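MAGE domain-containing protein (Xenopus laevis, PDB 7DG2) probably serves as the Nse3 subunit that pairs with Nse1 and shapes Nse4 within the DNA-binding Smc5/6 complex. Local coordinates at residues Val17-Leu20 and Leu21-Gln25; Pro29-Arg32 and Ala33-Val36; Tyr47-Ile50 and Ile51-Gln55. All coordinates share one frame; numbering follows the deposited sequence.

In the fold
The three contacts follow one another along the chain and all lie in one winged-helix unit of the MAGE homology domain. Interaction 1 closes helix 6-23, interaction 2 covers strand 30-31 and the start of helix 32-40, and interaction 3 opens helix 47-62. Their centres lie about 11 Å (1 and 2), about 12 Å (2 and 3) and about 14 Å (1 and 3) apart, on the same side of the chain's centre. Tyr-19 and Leu-20 pack on Ile-35, Val-17 meets Ala-54, and Tyr-47 and Ile-51 reach Arg-32, so each local turn contributes to a shared three-helix core. Of the three, interaction 1 alone meets the Nse1 and Nse4 chains.

Interaction 1 (Val17-Leu20 and Leu21-Gln25); sequences VQYL and LIKDQ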
loop_
_atom_site.group_PDB
_atom_site.type_symbol
_atom_site.label_atom_id
_atom_site.label_comp_id
_atom_site.label_asym_id
_atom_site.label_seq_id
_atom_site.Cartn_x
_atom_site.Cartn_y
_atom_site.Cartn_z
ATOM N N VAL B 17 -11.110 -4.124 13.691
ATOM C CA VAL B 17 -10.570 -4.515 12.388
ATOM C C VAL B 17 -9.971 -3.303 11.689
ATOM O O VAL B 17 -8.857 -3.357 11.163
ATOM C CB VAL B 17 -11.652 -5.186 11.523
ATOM C CG1 VAL B 17 -11.132 -5.446 10.099
ATOM C CG2 VAL B 17 -12.118 -6.482 12.174
ATOM N N GLN B 18 -10.701 -2.186 11.688
ATOM C CA GLN B 18 -10.170 -0.974 11.060
ATOM C C GLN B 18 -8.855 -0.563 11.703
ATOM O O GLN B 18 -7.902 -0.187 11.010
ATOM C CB GLN B 18 -11.162 0.177 11.180
ATOM C CG GLN B 18 -12.424 0.037 10.385
ATOM C CD GLN B 18 -13.283 1.272 10.539
ATOM O OE1 GLN B 18 -14.213 1.295 11.352
ATOM N NE2 GLN B 18 -12.957 2.328 9.778
ATOM N N TYR B 19 -8.803 -0.607 13.036
ATOM C CA TYR B 19 -7.603 -0.210 13.756
ATOM C C TYR B 19 -6.434 -1.117 13.404
ATOM O O TYR B 19 -5.315 -0.643 13.179
ATOM C CB TYR B 19 -7.907 -0.255 15.257
ATOM C CG TYR B 19 -6.800 0.155 16.181
ATOM C CD1 TYR B 19 -6.601 1.491 16.495
ATOM C CD2 TYR B 19 -5.993 -0.790 16.792
ATOM C CE1 TYR B 19 -5.619 1.865 17.381
ATOM C CE2 TYR B 19 -5.002 -0.418 17.666
ATOM C CZ TYR B 19 -4.816 0.907 17.955
ATOM O OH TYR B 19 -3.827 1.296 18.834
ATOM N N LEU B 20 -6.674 -2.434 13.341
ATOM C CA LEU B 20 -5.589 -3.353 12.996
ATOM C C LEU B 20 -5.027 -3.063 11.604
ATOM O O LEU B 20 -3.802 -3.049 11.402
ATOM C CB LEU B 20 -6.097 -4.795 13.091
ATOM C CG LEU B 20 -6.260 -5.233 14.550
ATOM C CD1 LEU B 20 -7.062 -6.518 14.612
ATOM C CD2 LEU B 20 -4.884 -5.434 15.194
ATOM N N LEU B 21 -5.904 -2.835 10.626
ATOM C CA LEU B 21 -5.434 -2.511 9.281
ATOM C C LEU B 21 -4.633 -1.215 9.273
ATOM O O LEU B 21 -3.538 -1.144 8.697
ATOM C CB LEU B 21 -6.628 -2.401 8.332
ATOM C CG LEU B 21 -7.382 -3.699 8.101
ATOM C CD1 LEU B 21 -8.644 -3.397 7.272
ATOM C CD2 LEU B 21 -6.482 -4.695 7.368
ATOM N N ILE B 22 -5.154 -0.183 9.938
ATOM C CA ILE B 22 -4.507 1.122 9.867
ATOM C C ILE B 22 -3.188 1.109 10.625
ATOM O O ILE B 22 -2.183 1.665 10.162
ATOM C CB ILE B 22 -5.474 2.205 10.374
ATOM C CG1 ILE B 22 -6.596 2.353 9.331
ATOM C CG2 ILE B 22 -4.703 3.503 10.647
ATOM C CD1 ILE B 22 -7.834 3.076 9.814
ATOM N N LYS B 23 -3.144 0.432 11.778
ATOM C CA LYS B 23 -1.893 0.331 12.518
ATOM C C LYS B 23 -0.889 -0.630 11.884
ATOM O O LYS B 23 0.249 -0.688 12.356
ATOM C CB LYS B 23 -2.174 -0.083 13.972
ATOM C CG LYS B 23 -2.900 1.022 14.753
ATOM C CD LYS B 23 -2.032 2.301 14.832
ATOM C CE LYS B 23 -2.609 3.327 15.795
ATOM N NZ LYS B 23 -1.707 4.521 15.906
ATOM N N ASP B 24 -1.262 -1.367 10.833
ATOM C CA ASP B 24 -0.305 -2.194 10.114
ATOM C C ASP B 24 0.374 -1.442 8.978
ATOM O O ASP B 24 1.261 -2.009 8.331
ATOM C CB ASP B 24 -0.999 -3.456 9.543
ATOM C CG ASP B 24 -0.007 -4.533 9.088
ATOM O OD1 ASP B 24 0.922 -4.855 9.861
ATOM O OD2 ASP B 24 -0.187 -5.103 7.980
ATOM N N GLN B 25 -0.019 -0.185 8.724
ATOM C CA GLN B 25 0.383 0.474 7.479
ATOM C C GLN B 25 1.894 0.545 7.307
ATOM O O GLN B 25 2.380 0.504 6.170
ATOM C CB GLN B 25 -0.210 1.881 7.387
ATOM C CG GLN B 25 -1.685 1.905 6.986
ATOM C CD GLN B 25 -2.240 3.314 6.938
ATOM O OE1 GLN B 25 -1.710 4.218 7.587
ATOM N NE2 GLN B 25 -3.315 3.509 6.179
#
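The carbonyl oxygen of Tyr-19 takes the shortest polar bond here, from Lys-23 N at 2.8 Å, in a nearly straight line (N-H...O angle 165°). Ahead of it, Leu-21 N bonds Val-17 O and Ile-22 N bonds Gln-18 O, the regular i to i+4 ladder of an alpha-helix. Tyr-19 and Lys-23 are then joined a second time, through their side chains. Lys-23 CG lies over the centre of one face of the Tyr-19 ring, 3.8 Å from the centroid and only 11° off the ring normal: a CH-pi contact. A turn at chi2 (-62°) folds the lysine chain across the ring, bringing Lys-23 CE to 3.7 Å from Tyr-19 CE1 near the hydroxyl end. The contact is thus made by the aliphatic part of the lysine.

The last turns of helix 6-23, the first helix of a winged-helix fold, lie just before the chain passes toward strand 30-31. On the side facing helix 47-62, Val-17 CG1 meets Leu-21 CD1 at 4.3 Å, and Leu-21 continues onto Leu-58 and Phe-62 of that helix. CG1 of Ile-22 lies 3.3 Å from Gln-18 O. Ile-22 packs on Ile-87 of the Nse1 chain and Phe-70 of the Nse4 chain, while Gln-18 lies against Phe-61 of the Nse1 chain. The carboxylate of Asp-24 forms a salt bridge with Lys-27, and the Gln-25 amide hydrogen-bonds to both partners: OE1 to Ser-92 N of the Nse1 chain, NE2 to Phe-68 O of the Nse4 chain.

Interaction 2 (Pro29-Arg32 and Ala33-Val36); sequences PIKR and ADIV
Lys-31 and Asp-34 meet where strand 30-31 gives way to helix 32-40, with Lys-31 at the N-cap position. From Lys-31 CB, 3.6 Å from Asp-34 OD2, the chain runs extended past the carboxylate; CG passes the same oxygen a little farther off, and CD comes to 3.5 Å from that oxygen. Lys-31 CE then draws away, 4.4 Å from Asp-34 OD2, and NZ ends 4.8 Å from it, too far for direct pairing. One water bridges the gap, donating to Asp-34 OD2 and accepting weakly from Lys-31 NZ; another donates to Asp-34 OD2 at 2.6 Å and accepts from Lys-31 N, tying the carboxylate to the backbone. The other carboxylate oxygen, OD1, has a salt bridge to Arg-37. Lys-31 O takes the first helical bond, from Ile-35 N at 3.2 Å, and a weak one from Asp-34 N.

Ile-30 CG2 meets Ile-35 CG1 at 3.9 Å, the two side chains crossing at about a right angle. Ile-35 sits between Tyr-19 and Leu-20 of helix 6-23, Ile-51 of helix 47-62 and Tyr-76 of strand 75-80, to which strand 30-31 pairs antiparallel.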
loop_
_atom_site.group_PDB
_atom_site.type_symbol
_atom_site.label_atom_id
_atom_site.label_comp_id
_atom_site.label_asym_id
_atom_site.label_seq_id
_atom_site.Cartn_x
_atom_site.Cartn_y
_atom_site.Cartn_z
ATOM N N PRO B 29 4.546 -3.288 14.964
ATOM C CA PRO B 29 3.671 -4.209 15.697
ATOM C C PRO B 29 2.605 -3.458 16.479
ATOM O O PRO B 29 2.711 -2.258 16.745
ATOM C CB PRO B 29 4.632 -4.957 16.627
ATOM C CG PRO B 29 5.960 -4.873 15.921
ATOM C CD PRO B 29 5.971 -3.507 15.275
ATOM N N ILE B 30 1.554 -4.187 16.851
ATOM C CA ILE B 30 0.357 -3.604 17.444
ATOM C C ILE B 30 0.176 -4.202 18.837
ATOM O O ILE B 30 -0.057 -5.409 18.969
ATOM C CB ILE B 30 -0.879 -3.865 16.575
ATOM C CG1 ILE B 30 -0.578 -3.450 15.127
ATOM C CG2 ILE B 30 -2.092 -3.144 17.173
ATOM C CD1 ILE B 30 -1.566 -4.001 14.079
ATOM N N LYS B 31 0.246 -3.361 19.872
ATOM C CA LYS B 31 0.108 -3.877 21.237
ATOM C C LYS B 31 -1.340 -4.240 21.539
ATOM O O LYS B 31 -2.247 -3.453 21.281
ATOM C CB LYS B 31 0.589 -2.835 22.259
ATOM C CG LYS B 31 2.050 -2.439 22.133
ATOM C CD LYS B 31 2.353 -1.311 23.105
ATOM C CE LYS B 31 3.802 -0.854 23.048
ATOM N NZ LYS B 31 4.063 0.114 24.155
ATOM N N ARG B 32 -1.566 -5.433 22.115
ATOM C CA ARG B 32 -2.907 -5.754 22.600
ATOM C C ARG B 32 -3.434 -4.666 23.530
ATOM O O ARG B 32 -4.615 -4.294 23.465
ATOM C CB ARG B 32 -2.888 -7.101 23.331
ATOM C CG ARG B 32 -4.234 -7.578 23.808
ATOM C CD ARG B 32 -4.069 -8.860 24.623
ATOM N NE ARG B 32 -3.599 -8.524 25.968
ATOM C CZ ARG B 32 -3.270 -9.422 26.887
ATOM N NH1 ARG B 32 -3.363 -10.714 26.597
ATOM N NH2 ARG B 32 -2.868 -9.023 28.093
ATOM N N ALA B 33 -2.576 -4.153 24.418
ATOM C CA ALA B 33 -3.036 -3.151 25.375
ATOM C C ALA B 33 -3.546 -1.890 24.683
ATOM O O ALA B 33 -4.481 -1.253 25.181
ATOM C CB ALA B 33 -1.911 -2.807 26.357
ATOM N N ASP B 34 -2.975 -1.538 23.524
ATOM C CA ASP B 34 -3.454 -0.364 22.794
ATOM C C ASP B 34 -4.778 -0.644 22.096
ATOM O O ASP B 34 -5.652 0.223 22.055
ATOM C CB ASP B 34 -2.422 0.104 21.767
ATOM C CG ASP B 34 -1.201 0.762 22.397
ATOM O OD1 ASP B 34 -1.321 1.341 23.499
ATOM O OD2 ASP B 34 -0.117 0.712 21.774
ATOM N N ILE B 35 -4.960 -1.847 21.533
ATOM C CA ILE B 35 -6.278 -2.208 21.019
ATOM C C ILE B 35 -7.332 -2.050 22.104
ATOM O O ILE B 35 -8.407 -1.475 21.885
ATOM C CB ILE B 35 -6.273 -3.650 20.479
ATOM C CG1 ILE B 35 -5.219 -3.813 19.389
ATOM C CG2 ILE B 35 -7.672 -4.001 19.957
ATOM C CD1 ILE B 35 -5.033 -5.292 18.996
ATOM N N VAL B 36 -7.055 -2.596 23.288
ATOM C CA VAL B 36 -8.072 -2.599 24.336
ATOM C C VAL B 36 -8.349 -1.182 24.834
ATOM O O VAL B 36 -9.509 -0.784 25.001
ATOM C CB VAL B 36 -7.639 -3.537 25.471
ATOM C CG1 VAL B 36 -8.657 -3.486 26.616
ATOM C CG2 VAL B 36 -7.507 -4.966 24.914
HETATM O O HOH W 1 0.540 -0.529 19.551
HETATM O O HOH W 2 1.892 2.252 22.632
#

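Interaction 3 (Tyr47-Ile50 and Ile51-Gln55); sequences YPEI and IHRAQ
Ile-51 N bonds Tyr-47 O at 2.9 Å in an essentially straight line (N-H...O angle 179°), the first of four backbone hydrogen bonds that run in the i to i+4 pattern through the first turns of helix 47-62. Those of His-52 N to Pro-48 O, Arg-53 N to Glu-49 O and Ala-54 N to Ile-50 O follow, each with its donor tilted out of the carbonyl plane.

Apolar contact is made chiefly by Ile-51 CD1, which approaches Tyr-47 CD1 to 3.7 Å from an oblique direction. Ile-51 holds CG1 beside its own backbone N (chi1 -62°), so that the branch folds back past Tyr-47 O, 3.5 Å from Ile-51 CG1, before reaching the ring. Pro-48 CD lies 3.4 Å above the plane of the Tyr-47 ring, offset toward its rim; the tyrosine is thus touched by the next residue as well as by the one a turn on.

The charged pair is looser. Glu-49 and Arg-53 lie side by side and point the same way, their carboxylate and guanidinium planes 28° apart. Glu-49 OE1 stays 4.5 Å from Arg-53 NH1, beyond a salt bridge, and its nearest approach is to Arg-53 CD at 3.9 Å. Any attraction is therefore probably modest. The Arg-53 side chain also touches Val-9 and Val-13 of helix 6-23.

Tyr-47 touches Arg-32 and Val-36 of helix 32-40, Ile-50 and Ile-51 reach Ile-40, and Ala-54 fits against Val-16 and Val-17 of helix 6-23, as expected for the third helix of a winged-helix domain, packed against the first two and leading into strand 64-70 of the wing.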
loop_
_atom_site.group_PDB
_atom_site.type_symbol
_atom_site.label_atom_id
_atom_site.label_comp_id
_atom_site.label_asym_id
_atom_site.label_seq_id
_atom_site.Cartn_x
_atom_site.Cartn_y
_atom_site.Cartn_z
ATOM N N TYR B 47 -13.154 -8.073 26.071
ATOM C CA TYR B 47 -12.162 -7.863 25.017
ATOM C C TYR B 47 -11.704 -9.162 24.359
ATOM O O TYR B 47 -11.445 -9.137 23.142
ATOM C CB TYR B 47 -10.966 -7.034 25.535
ATOM C CG TYR B 47 -9.762 -7.815 26.018
ATOM C CD1 TYR B 47 -8.927 -8.479 25.128
ATOM C CD2 TYR B 47 -9.439 -7.859 27.369
ATOM C CE1 TYR B 47 -7.848 -9.187 25.552
ATOM C CE2 TYR B 47 -8.332 -8.570 27.815
ATOM C CZ TYR B 47 -7.550 -9.235 26.898
ATOM O OH TYR B 47 -6.456 -9.949 27.308
ATOM N N PRO B 48 -11.571 -10.302 25.057
ATOM C CA PRO B 48 -11.181 -11.520 24.324
ATOM C C PRO B 48 -12.163 -11.888 23.217
ATOM O O PRO B 48 -11.728 -12.266 22.116
ATOM C CB PRO B 48 -11.115 -12.587 25.434
ATOM C CG PRO B 48 -10.779 -11.755 26.703
ATOM C CD PRO B 48 -11.651 -10.554 26.518
ATOM N N GLU B 49 -13.478 -11.768 23.466
ATOM C CA GLU B 49 -14.457 -12.042 22.416
ATOM C C GLU B 49 -14.327 -11.048 21.275
ATOM O O GLU B 49 -14.444 -11.415 20.103
ATOM C CB GLU B 49 -15.880 -11.986 22.973
ATOM C CG GLU B 49 -16.918 -12.350 21.955
ATOM C CD GLU B 49 -18.342 -12.052 22.391
ATOM O OE1 GLU B 49 -19.235 -12.132 21.516
ATOM O OE2 GLU B 49 -18.568 -11.746 23.587
ATOM N N ILE B 50 -14.091 -9.779 21.594
ATOM C CA ILE B 50 -14.076 -8.766 20.539
ATOM C C ILE B 50 -12.857 -8.946 19.639
ATOM O O ILE B 50 -12.968 -8.876 18.407
ATOM C CB ILE B 50 -14.149 -7.356 21.155
ATOM C CG1 ILE B 50 -15.562 -7.119 21.705
ATOM C CG2 ILE B 50 -13.779 -6.297 20.114
ATOM C CD1 ILE B 50 -15.716 -5.833 22.529
ATOM N N ILE B 51 -11.677 -9.152 20.230
ATOM C CA ILE B 51 -10.486 -9.397 19.417
ATOM C C ILE B 51 -10.624 -10.718 18.660
ATOM O O ILE B 51 -10.181 -10.834 17.511
ATOM C CB ILE B 51 -9.211 -9.340 20.284
ATOM C CG1 ILE B 51 -9.058 -7.933 20.887
ATOM C CG2 ILE B 51 -7.971 -9.701 19.464
ATOM C CD1 ILE B 51 -7.779 -7.723 21.673
ATOM N N HIS B 52 -11.276 -11.717 19.262
ATOM C CA HIS B 52 -11.523 -12.963 18.541
ATOM C C HIS B 52 -12.366 -12.723 17.291
ATOM O O HIS B 52 -12.029 -13.194 16.199
ATOM C CB HIS B 52 -12.206 -13.976 19.465
ATOM C CG HIS B 52 -12.623 -15.229 18.761
ATOM N ND1 HIS B 52 -11.717 -16.147 18.274
ATOM C CD2 HIS B 52 -13.847 -15.691 18.415
ATOM C CE1 HIS B 52 -12.367 -17.137 17.684
ATOM N NE2 HIS B 52 -13.660 -16.880 17.748
ATOM N N ARG B 53 -13.469 -11.989 17.428
ATOM C CA ARG B 53 -14.316 -11.752 16.264
ATOM C C ARG B 53 -13.585 -10.927 15.206
ATOM O O ARG B 53 -13.787 -11.141 14.007
ATOM C CB ARG B 53 -15.616 -11.072 16.689
ATOM C CG ARG B 53 -16.492 -11.947 17.595
ATOM C CD ARG B 53 -17.796 -11.242 17.962
ATOM N NE ARG B 53 -18.510 -10.827 16.760
ATOM C CZ ARG B 53 -19.608 -10.075 16.751
ATOM N NH1 ARG B 53 -20.140 -9.651 17.891
ATOM N NH2 ARG B 53 -20.176 -9.747 15.597
ATOM N N ALA B 54 -12.741 -9.978 15.630
ATOM C CA ALA B 54 -11.947 -9.220 14.665
ATOM C C ALA B 54 -10.936 -10.112 13.965
ATOM O O ALA B 54 -10.722 -9.994 12.750
ATOM C CB ALA B 54 -11.236 -8.054 15.364
ATOM N N GLN B 55 -10.299 -11.013 14.718
ATOM C CA GLN B 55 -9.367 -11.955 14.120
ATOM C C GLN B 55 -10.061 -12.824 13.079
ATOM O O GLN B 55 -9.518 -13.051 11.989
ATOM C CB GLN B 55 -8.739 -12.823 15.221
ATOM C CG GLN B 55 -7.752 -13.857 14.698
ATOM C CD GLN B 55 -7.065 -14.622 15.811
ATOM O OE1 GLN B 55 -7.443 -14.512 16.973
ATOM N NE2 GLN B 55 -6.063 -15.429 15.449
#